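Local coordinates for protein manganese-containing pseudocatalase (Thermus thermophilus, PDB 2V8T) that probably breaks down hydrogen peroxide into water and oxygen at a two-manganese centre in each subunit, as manganese catalases do, at residues Ala24-Leu29 against Leu163-Met168; Leu154-Arg159 against Leu208-Ile213; Ile178-Val183 against Lys222-Leu227. One frame throughout, in Å; residues are numbered along the deposited sequence.

Interaction 1. Residues Ala24-Leu29 against Leu163-Met168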
loop_
_atom_site.group_PDB
_atom_site.type_symbol
_atom_site.label_atom_id
_atom_site.label_comp_id
_atom_site.label_asym_id
_atom_site.label_seq_id
_atom_site.Cartn_x
_atom_site.Cartn_y
_atom_site.Cartn_z
ATOM N N ALA A 24 -16.158 -10.408 9.917
ATOM C CA ALA A 24 -15.561 -9.336 9.115
ATOM C C ALA A 24 -15.571 -8.021 9.854
ATOM O O ALA A 24 -14.629 -7.234 9.724
ATOM C CB ALA A 24 -16.292 -9.218 7.776
ATOM N N ALA A 25 -16.638 -7.736 10.635
ATOM C CA ALA A 25 -16.697 -6.501 11.399
ATOM C C ALA A 25 -15.682 -6.538 12.575
ATOM O O ALA A 25 -14.974 -5.580 12.842
ATOM C CB ALA A 25 -18.118 -6.272 11.930
ATOM N N VAL A 26 -15.658 -7.688 13.269
ATOM C CA VAL A 26 -14.746 -7.849 14.396
ATOM C C VAL A 26 -13.281 -7.737 13.958
ATOM O O VAL A 26 -12.427 -7.321 14.741
ATOM C CB VAL A 26 -15.057 -9.152 15.184
ATOM C CG1 VAL A 26 -14.023 -9.382 16.283
ATOM C CG2 VAL A 26 -16.462 -9.056 15.790
ATOM N N GLN A 27 -12.984 -8.052 12.681
ATOM C CA GLN A 27 -11.636 -7.813 12.177
ATOM C C GLN A 27 -11.154 -6.387 12.406
ATOM O O GLN A 27 -9.950 -6.184 12.566
ATOM C CB GLN A 27 -11.526 -8.173 10.692
ATOM C CG GLN A 27 -11.451 -9.657 10.383
ATOM C CD GLN A 27 -10.144 -10.372 10.647
ATOM O OE1 GLN A 27 -10.082 -11.614 10.494
ATOM N NE2 GLN A 27 -9.084 -9.671 11.021
ATOM N N ALA A 28 -12.043 -5.380 12.373
ATOM C CA ALA A 28 -11.575 -4.025 12.658
ATOM C C ALA A 28 -10.838 -3.932 13.987
ATOM O O ALA A 28 -9.926 -3.119 14.157
ATOM C CB ALA A 28 -12.747 -3.028 12.690
ATOM N N LEU A 29 -11.278 -4.742 14.944
ATOM C CA LEU A 29 -10.755 -4.746 16.300
ATOM C C LEU A 29 -9.474 -5.562 16.429
ATOM O O LEU A 29 -8.854 -5.578 17.492
ATOM C CB LEU A 29 -11.813 -5.272 17.285
ATOM C CG LEU A 29 -13.195 -4.610 17.139
ATOM C CD1 LEU A 29 -14.118 -5.152 18.227
ATOM C CD2 LEU A 29 -13.106 -3.087 17.183
ATOM N N LEU A 163 -17.006 -0.053 20.639
ATOM C CA LEU A 163 -18.406 0.277 20.875
ATOM C C LEU A 163 -19.224 0.157 19.575
ATOM O O LEU A 163 -20.341 -0.367 19.577
ATOM C CB LEU A 163 -18.549 1.681 21.439
ATOM C CG LEU A 163 -18.098 1.844 22.896
ATOM C CD1 LEU A 163 -17.886 3.333 23.201
ATOM C CD2 LEU A 163 -19.109 1.259 23.855
ATOM N N ARG A 164 -18.686 0.703 18.487
ATOM C CA ARG A 164 -19.444 0.664 17.227
ATOM C C ARG A 164 -19.611 -0.763 16.712
ATOM O O ARG A 164 -20.692 -1.141 16.277
ATOM C CB ARG A 164 -18.762 1.559 16.191
ATOM C CG ARG A 164 -18.896 3.034 16.557
ATOM C CD ARG A 164 -17.958 3.914 15.728
ATOM N NE ARG A 164 -18.177 5.315 16.074
ATOM C CZ ARG A 164 -17.492 6.322 15.541
ATOM N NH1 ARG A 164 -16.439 6.106 14.789
ATOM N NH2 ARG A 164 -17.847 7.554 15.864
ATOM N N VAL A 165 -18.554 -1.597 16.802
ATOM C CA VAL A 165 -18.695 -2.979 16.375
ATOM C C VAL A 165 -19.685 -3.698 17.288
ATOM O O VAL A 165 -20.496 -4.522 16.831
ATOM C CB VAL A 165 -17.331 -3.677 16.326
ATOM C CG1 VAL A 165 -17.476 -5.180 16.081
ATOM C CG2 VAL A 165 -16.471 -3.066 15.209
ATOM N N TYR A 166 -19.657 -3.435 18.604
ATOM C CA TYR A 166 -20.629 -4.005 19.520
ATOM C C TYR A 166 -22.044 -3.749 19.052
ATOM O O TYR A 166 -22.940 -4.594 19.130
ATOM C CB TYR A 166 -20.409 -3.417 20.928
ATOM C CG TYR A 166 -21.359 -3.956 21.952
ATOM C CD1 TYR A 166 -22.570 -3.351 22.164
ATOM C CD2 TYR A 166 -21.022 -5.044 22.769
ATOM C CE1 TYR A 166 -23.452 -3.834 23.116
ATOM C CE2 TYR A 166 -21.877 -5.529 23.723
ATOM C CZ TYR A 166 -23.114 -4.915 23.880
ATOM O OH TYR A 166 -24.027 -5.353 24.836
ATOM N N GLU A 167 -22.290 -2.516 18.572
ATOM C CA GLU A 167 -23.595 -2.106 18.102
ATOM C C GLU A 167 -24.011 -2.723 16.766
ATOM O O GLU A 167 -25.175 -2.578 16.360
ATOM C CB GLU A 167 -23.657 -0.585 18.025
ATOM C CG GLU A 167 -23.603 0.067 19.412
ATOM C CD GLU A 167 -23.711 1.545 19.285
ATOM O OE1 GLU A 167 -22.792 2.069 18.533
ATOM O OE2 GLU A 167 -24.571 2.220 19.833
ATOM N N MET A 168 -23.069 -3.405 16.083
ATOM C CA MET A 168 -23.331 -4.097 14.837
ATOM C C MET A 168 -23.606 -5.591 15.034
ATOM O O MET A 168 -24.172 -6.202 14.131
ATOM C CB MET A 168 -22.117 -3.908 13.873
ATOM C CG MET A 168 -21.864 -2.468 13.487
ATOM S SD MET A 168 -20.215 -2.178 12.709
ATOM C CE MET A 168 -20.366 -3.175 11.166
#
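In the buried interior of this ferritin-like helical fold, Val165 of the long helix 144-166 packs against Ala25, Val26, Ala28 and Leu29, where the short helices 20-26 and 28-31 follow one another. Val165 CG1 stands anti to the backbone N (chi1 172°), which sets CG1 toward Val26 and CG2 toward Ala25, with Leu29 meeting both. CG1 of Val165 lies 4.0 Å from Val26 CG2, the two valine side chains crossing at about a right angle. The second methyl, Val165 CG2, reaches the carbonyl Ala25 O at 3.8 Å, an oxygen already taken by Ala28 N. Leu29 meets Val165 tip to tip from the other segment: its CD2 is 3.9 Å from Val165 CG2, while its CD1 lies 4.0 Å from both CB and CG1 of Val165. Met168, bent at chi3, brings CE to 3.9 Å from Ala25 CB in one of its two conformers, so this contact is less certain. Replacing Leu29 by an alanine would probably open a gap beside both methyls of Val165 and take one packing partner from Ile178 of helix 172-200. The backbone of Leu29 is hydrogen-bonded to that of Glu36, a manganese ligand, which places this packing close to the metal site. The side chains that meet across the segments are all apolar, so the join depends on the fit of methyl groups rather than on directional bonds.

Interaction 2. Residues Leu154-Arg159 against Leu208-Ile213. With MN (manganese (II) ion), chain D.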
loop_
_atom_site.group_PDB
_atom_site.type_symbol
_atom_site.label_atom_id
_atom_site.label_comp_id
_atom_site.label_asym_id
_atom_site.label_seq_id
_atom_site.Cartn_x
_atom_site.Cartn_y
_atom_site.Cartn_z
ATOM N N LEU A 154 -5.025 6.702 21.538
ATOM C CA LEU A 154 -5.166 5.400 20.889
ATOM C C LEU A 154 -6.184 4.561 21.645
ATOM O O LEU A 154 -7.018 3.876 21.043
ATOM C CB LEU A 154 -3.864 4.623 20.858
ATOM C CG LEU A 154 -3.438 3.779 19.669
ATOM C CD1 LEU A 154 -2.254 2.841 20.127
ATOM C CD2 LEU A 154 -4.577 3.189 18.854
ATOM N N GLU A 155 -6.112 4.525 22.984
ATOM C CA GLU A 155 -7.036 3.733 23.730
ATOM C C GLU A 155 -8.470 4.179 23.573
ATOM O O GLU A 155 -9.378 3.345 23.490
ATOM C CB GLU A 155 -6.653 3.650 25.232
ATOM C CG GLU A 155 -5.394 2.840 25.479
ATOM C CD GLU A 155 -5.534 1.330 25.351
ATOM O OE1 GLU A 155 -6.627 0.763 25.567
ATOM O OE2 GLU A 155 -4.484 0.634 25.162
ATOM N N VAL A 156 -8.729 5.496 23.582
ATOM C CA VAL A 156 -10.123 5.943 23.451
ATOM C C VAL A 156 -10.628 5.820 21.999
ATOM O O VAL A 156 -11.826 5.583 21.800
ATOM C CB VAL A 156 -10.365 7.310 24.089
ATOM C CG1 VAL A 156 -10.165 7.225 25.597
ATOM C CG2 VAL A 156 -9.540 8.433 23.482
ATOM N N ALA A 157 -9.752 5.955 21.009
ATOM C CA ALA A 157 -10.144 5.681 19.621
ATOM C C ALA A 157 -10.482 4.177 19.463
ATOM O O ALA A 157 -11.500 3.810 18.874
ATOM C CB ALA A 157 -9.033 6.099 18.674
ATOM N N ALA A 158 -9.632 3.322 20.027
ATOM C CA ALA A 158 -9.894 1.877 20.002
ATOM C C ALA A 158 -11.207 1.558 20.702
ATOM O O ALA A 158 -11.980 0.721 20.240
ATOM C CB ALA A 158 -8.741 1.123 20.645
ATOM N N ARG A 159 -11.473 2.213 21.830
ATOM C CA ARG A 159 -12.732 2.020 22.544
ATOM C C ARG A 159 -13.921 2.375 21.663
ATOM O O ARG A 159 -14.938 1.686 21.635
ATOM C CB ARG A 159 -12.766 2.873 23.808
ATOM C CG ARG A 159 -13.994 2.615 24.658
ATOM C CD ARG A 159 -14.289 3.726 25.582
ATOM N NE ARG A 159 -15.383 3.392 26.492
ATOM C CZ ARG A 159 -16.385 4.197 26.792
ATOM N NH1 ARG A 159 -16.465 5.413 26.297
ATOM N NH2 ARG A 159 -17.369 3.765 27.569
ATOM N N LEU A 208 -12.311 11.542 30.681
ATOM C CA LEU A 208 -12.941 10.254 30.447
ATOM C C LEU A 208 -14.377 10.274 30.983
ATOM O O LEU A 208 -14.655 10.949 31.992
ATOM C CB LEU A 208 -12.136 9.141 31.118
ATOM C CG LEU A 208 -10.700 9.001 30.588
ATOM C CD1 LEU A 208 -9.873 8.040 31.446
ATOM C CD2 LEU A 208 -10.668 8.554 29.119
ATOM N N PRO A 209 -15.286 9.496 30.402
ATOM C CA PRO A 209 -15.059 8.620 29.243
ATOM C C PRO A 209 -15.152 9.424 27.915
ATOM O O PRO A 209 -15.833 10.440 27.814
ATOM C CB PRO A 209 -16.193 7.613 29.360
ATOM C CG PRO A 209 -17.339 8.425 29.949
ATOM C CD PRO A 209 -16.650 9.333 30.941
ATOM N N ILE A 210 -14.503 8.851 26.915
ATOM C CA ILE A 210 -14.616 9.237 25.516
ATOM C C ILE A 210 -14.969 7.969 24.731
ATOM O O ILE A 210 -14.276 6.968 24.882
ATOM C CB ILE A 210 -13.304 9.819 24.978
ATOM C CG1 ILE A 210 -12.918 11.082 25.740
ATOM C CG2 ILE A 210 -13.417 10.089 23.486
ATOM C CD1 ILE A 210 -11.459 11.509 25.503
ATOM N N PRO A 211 -16.002 7.999 23.861
ATOM C CA PRO A 211 -17.073 8.984 23.838
ATOM C C PRO A 211 -17.770 9.066 25.196
ATOM O O PRO A 211 -17.493 8.259 26.099
ATOM C CB PRO A 211 -18.058 8.405 22.789
ATOM C CG PRO A 211 -17.204 7.442 21.983
ATOM C CD PRO A 211 -16.289 6.847 22.996
ATOM N N LYS A 212 -18.664 10.051 25.334
ATOM C CA LYS A 212 -19.309 10.309 26.625
ATOM C C LYS A 212 -20.475 9.373 26.826
ATOM O O LYS A 212 -21.674 9.719 26.770
ATOM C CB LYS A 212 -19.664 11.777 26.763
ATOM C CG LYS A 212 -20.053 12.166 28.168
ATOM C CD LYS A 212 -18.906 12.056 29.195
ATOM C CE LYS A 212 -17.789 13.063 29.033
ATOM N NZ LYS A 212 -18.264 14.365 28.954
ATOM N N ILE A 213 -20.124 8.106 27.048
ATOM C CA ILE A 213 -21.035 7.008 27.329
ATOM C C ILE A 213 -20.279 6.133 28.311
ATOM O O ILE A 213 -19.074 5.880 28.152
ATOM C CB ILE A 213 -21.441 6.213 26.076
ATOM C CG1 ILE A 213 -22.452 5.136 26.448
ATOM C CG2 ILE A 213 -20.220 5.678 25.266
ATOM C CD1 ILE A 213 -23.038 4.372 25.253
HETATM MN MN MN D . -5.414 -1.340 25.491
HETATM O O HOH W 1 -5.743 -2.328 23.576
#
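Arg159 of helix 144-166 fixes the loop Leu208-Ile213 by clamping its backbone carbonyls. Its NH2 gives a nearly straight bond to Ile213 O (2.8 Å, 161°), and NH1 reaches the same oxygen at 3.2 Å, an end-on grip of one atom by two nitrogens. NH1 also bonds Ile210 O at 3.0 Å and 160°, coming from above that carbonyl's plane, and adds a weak bond to Pro211 O at 3.0 Å. All these oxygens lie at the guanidinium edge, close to its plane, and together they hold the group against rotation. With CG anti to the backbone N (chi1 -175°) and the chain extended as far as NE, the arginine spans the whole gap to the loop. The peptide bonds before Pro209 and Pro211 are both cis, and the irregular loop brings three carbonyl oxygens round one guanidinium edge. Asn215 OD1 takes a further bond from NH2. Beside this clamp, Val156 CG1 touches Leu208 CD2 at 3.8 Å, and the CB atoms of Val156 and Ile210 are 4.0 Å apart. Elsewhere on the same helical segment, Glu155 chelates a manganese ion through OE1 (2.4 Å) and OE2 (2.2 Å); Glu70, His188 and a water also bind it. Leu146 of a neighbouring subunit packs on both Val156 and Ile210, and Phe281 of another covers Pro211. Within the chain, the loop links helix 172-200 to helix 219-226, while Arg159 itself rests on Leu182 of helix 172-200.

Interaction 3. Residues Ile178-Val183 against Lys222-Leu227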
loop_
_atom_site.group_PDB
_atom_site.type_symbol
_atom_site.label_atom_id
_atom_site.label_comp_id
_atom_site.label_asym_id
_atom_site.label_seq_id
_atom_site.Cartn_x
_atom_site.Cartn_y
_atom_site.Cartn_z
ATOM N N ILE A 178 -16.008 -8.002 23.596
ATOM C CA ILE A 178 -15.973 -6.549 23.534
ATOM C C ILE A 178 -16.237 -5.966 24.909
ATOM O O ILE A 178 -15.597 -5.015 25.339
ATOM C CB ILE A 178 -16.913 -5.992 22.469
ATOM C CG1 ILE A 178 -16.436 -6.378 21.080
ATOM C CG2 ILE A 178 -17.052 -4.479 22.675
ATOM C CD1 ILE A 178 -17.443 -6.138 19.972
ATOM N N GLY A 179 -17.234 -6.525 25.637
ATOM C CA GLY A 179 -17.470 -6.008 26.974
ATOM C C GLY A 179 -16.213 -6.074 27.846
ATOM O O GLY A 179 -15.913 -5.140 28.597
ATOM N N TYR A 180 -15.509 -7.184 27.758
ATOM C CA TYR A 180 -14.278 -7.347 28.542
ATOM C C TYR A 180 -13.228 -6.319 28.116
ATOM O O TYR A 180 -12.598 -5.657 28.959
ATOM C CB TYR A 180 -13.752 -8.777 28.421
ATOM C CG TYR A 180 -12.551 -9.016 29.288
ATOM C CD1 TYR A 180 -12.683 -9.060 30.665
ATOM C CD2 TYR A 180 -11.284 -9.186 28.775
ATOM C CE1 TYR A 180 -11.605 -9.277 31.521
ATOM C CE2 TYR A 180 -10.183 -9.379 29.665
ATOM C CZ TYR A 180 -10.391 -9.443 31.022
ATOM O OH TYR A 180 -9.269 -9.625 31.852
ATOM N N LEU A 181 -13.015 -6.193 26.805
ATOM C CA LEU A 181 -11.976 -5.286 26.328
ATOM C C LEU A 181 -12.349 -3.817 26.457
ATOM O O LEU A 181 -11.449 -2.972 26.507
ATOM C CB LEU A 181 -11.530 -5.673 24.936
ATOM C CG LEU A 181 -10.844 -7.056 24.840
ATOM C CD1 LEU A 181 -10.278 -7.276 23.441
ATOM C CD2 LEU A 181 -9.733 -7.236 25.893
ATOM N N LEU A 182 -13.637 -3.494 26.554
ATOM C CA LEU A 182 -14.018 -2.115 26.935
ATOM C C LEU A 182 -13.515 -1.821 28.343
ATOM O O LEU A 182 -13.027 -0.716 28.643
ATOM C CB LEU A 182 -15.527 -1.940 26.882
ATOM C CG LEU A 182 -16.123 -1.862 25.483
ATOM C CD1 LEU A 182 -17.637 -1.944 25.570
ATOM C CD2 LEU A 182 -15.660 -0.590 24.750
ATOM N N VAL A 183 -13.646 -2.792 29.252
ATOM C CA VAL A 183 -13.172 -2.594 30.622
ATOM C C VAL A 183 -11.646 -2.502 30.651
ATOM O O VAL A 183 -11.072 -1.608 31.284
ATOM C CB VAL A 183 -13.747 -3.685 31.540
ATOM C CG1 VAL A 183 -13.113 -3.548 32.943
ATOM C CG2 VAL A 183 -15.260 -3.549 31.585
ATOM N N LYS A 222 -20.628 -4.014 32.084
ATOM C CA LYS A 222 -21.120 -3.788 33.433
ATOM C C LYS A 222 -20.808 -5.025 34.308
ATOM O O LYS A 222 -20.398 -4.891 35.459
ATOM C CB LYS A 222 -22.597 -3.447 33.390
ATOM C CG LYS A 222 -23.117 -2.918 34.702
ATOM C CD LYS A 222 -23.672 -3.910 35.581
ATOM C CE LYS A 222 -24.423 -3.214 36.784
ATOM N NZ LYS A 222 -24.974 -4.381 37.492
ATOM N N LYS A 223 -21.044 -6.230 33.781
ATOM C CA LYS A 223 -20.731 -7.432 34.550
ATOM C C LYS A 223 -19.255 -7.477 34.952
ATOM O O LYS A 223 -18.911 -7.753 36.108
ATOM C CB LYS A 223 -21.101 -8.666 33.765
ATOM C CG LYS A 223 -20.815 -9.990 34.500
ATOM C CD LYS A 223 -20.953 -11.250 33.651
ATOM C CE LYS A 223 -19.968 -11.358 32.480
ATOM N NZ LYS A 223 -20.370 -12.377 31.491
ATOM N N TYR A 224 -18.356 -7.200 33.996
ATOM C CA TYR A 224 -16.932 -7.231 34.316
ATOM C C TYR A 224 -16.540 -6.154 35.327
ATOM O O TYR A 224 -15.659 -6.408 36.150
ATOM C CB TYR A 224 -16.093 -7.181 33.031
ATOM C CG TYR A 224 -16.263 -8.419 32.188
ATOM C CD1 TYR A 224 -15.879 -9.660 32.670
ATOM C CD2 TYR A 224 -16.751 -8.360 30.881
ATOM C CE1 TYR A 224 -16.083 -10.797 31.885
ATOM C CE2 TYR A 224 -16.937 -9.478 30.120
ATOM C CZ TYR A 224 -16.625 -10.694 30.623
ATOM O OH TYR A 224 -16.858 -11.843 29.870
ATOM N N MET A 225 -17.186 -4.991 35.277
ATOM C CA MET A 225 -16.963 -3.982 36.329
ATOM C C MET A 225 -17.511 -4.466 37.662
ATOM O O MET A 225 -16.880 -4.230 38.720
ATOM C CB MET A 225 -17.567 -2.647 35.956
ATOM C CG MET A 225 -16.872 -2.057 34.811
ATOM S SD MET A 225 -17.230 -0.354 34.480
ATOM C CE MET A 225 -18.688 -0.586 34.064
ATOM N N ASP A 226 -18.651 -5.147 37.674
ATOM C CA ASP A 226 -19.188 -5.677 38.924
ATOM C C ASP A 226 -18.225 -6.706 39.526
ATOM O O ASP A 226 -18.223 -6.885 40.753
ATOM C CB ASP A 226 -20.538 -6.302 38.690
ATOM C CG ASP A 226 -21.634 -5.335 38.410
ATOM O OD1 ASP A 226 -21.498 -4.131 38.732
ATOM O OD2 ASP A 226 -22.715 -5.774 37.915
ATOM N N LEU A 227 -17.396 -7.360 38.702
ATOM C CA LEU A 227 -16.371 -8.286 39.157
ATOM C C LEU A 227 -15.077 -7.571 39.583
ATOM O O LEU A 227 -14.151 -8.244 40.058
ATOM C CB LEU A 227 -16.066 -9.322 38.067
ATOM C CG LEU A 227 -17.216 -10.254 37.725
ATOM C CD1 LEU A 227 -16.772 -11.211 36.622
ATOM C CD2 LEU A 227 -17.655 -11.042 38.953
#
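Tyr180 and Tyr224 form a T-shaped pair where the long helix 172-200, part of the ferritin-like helical core, is crossed by the short helix 219-226. The axes of the two segments approach to 8.8 Å at a signed crossing angle of -54°.

The aromatic contact dominates. The edge of the Tyr180 ring is directed at the face of Tyr224, with centroids 5.1 Å apart and planes at 77°; Tyr180 CD1 sits over the centre of the Tyr224 ring. In Tyr180, CG anti to the backbone N (chi1 -176°) carries the ring edge-on to the Tyr224 face. Its CB, placed by the backbone, lies over the same ring, a CH-pi contact of 4.1 Å from CB to the Tyr224 centroid. One tyrosine therefore supplies both an aromatic edge and an aliphatic carbon to the face of the other.

Backbone meets the ring as well. Tyr224 CD2 comes to 3.6 Å from Tyr180 CA and 3.8 Å from Gly179 C, so Tyr224 lies close against the helix itself.

The polar ends of the pair find partners beyond the two segments: Tyr180 OH is hydrogen-bonded to Gln9 NE2, and Tyr224 OH makes a weak bond to Glu176 OE1. Ile10 touches both tyrosines, and Leu76 of helix 57-85 packs on Tyr180.

Aliphatic packing completes the contact one turn along. Val183 CG2, the branch anti to its carbonyl carbon, fits between neighbouring side chains of helix 219-226, 4.0 Å from Tyr224 CB and 3.9 Å from Met225 CG.

How the interactions relate
Interactions 1 and 2 use different parts of helix 144-166, and interaction 3 uses helix 172-200, which follows it in the chain. All three are largely buried, but interaction 1 is wholly so, whereas interactions 2 and 3 include partly exposed residues. Their chemistry differs with the elements joined: methyl packing of helix on short helices, an arginine gripping carbonyls of an irregular loop, and an edge-to-face tyrosine pair between helices. Direct packing joins them. Leu163 touches Pro211 and Ile213 of interaction 2, Leu182 of interaction 3 meets both Leu163 and Arg159, and Ile178 meets Leu29 and Val165. Other subunits touch the segments of interactions 1 and 2, but none touches those of interaction 3.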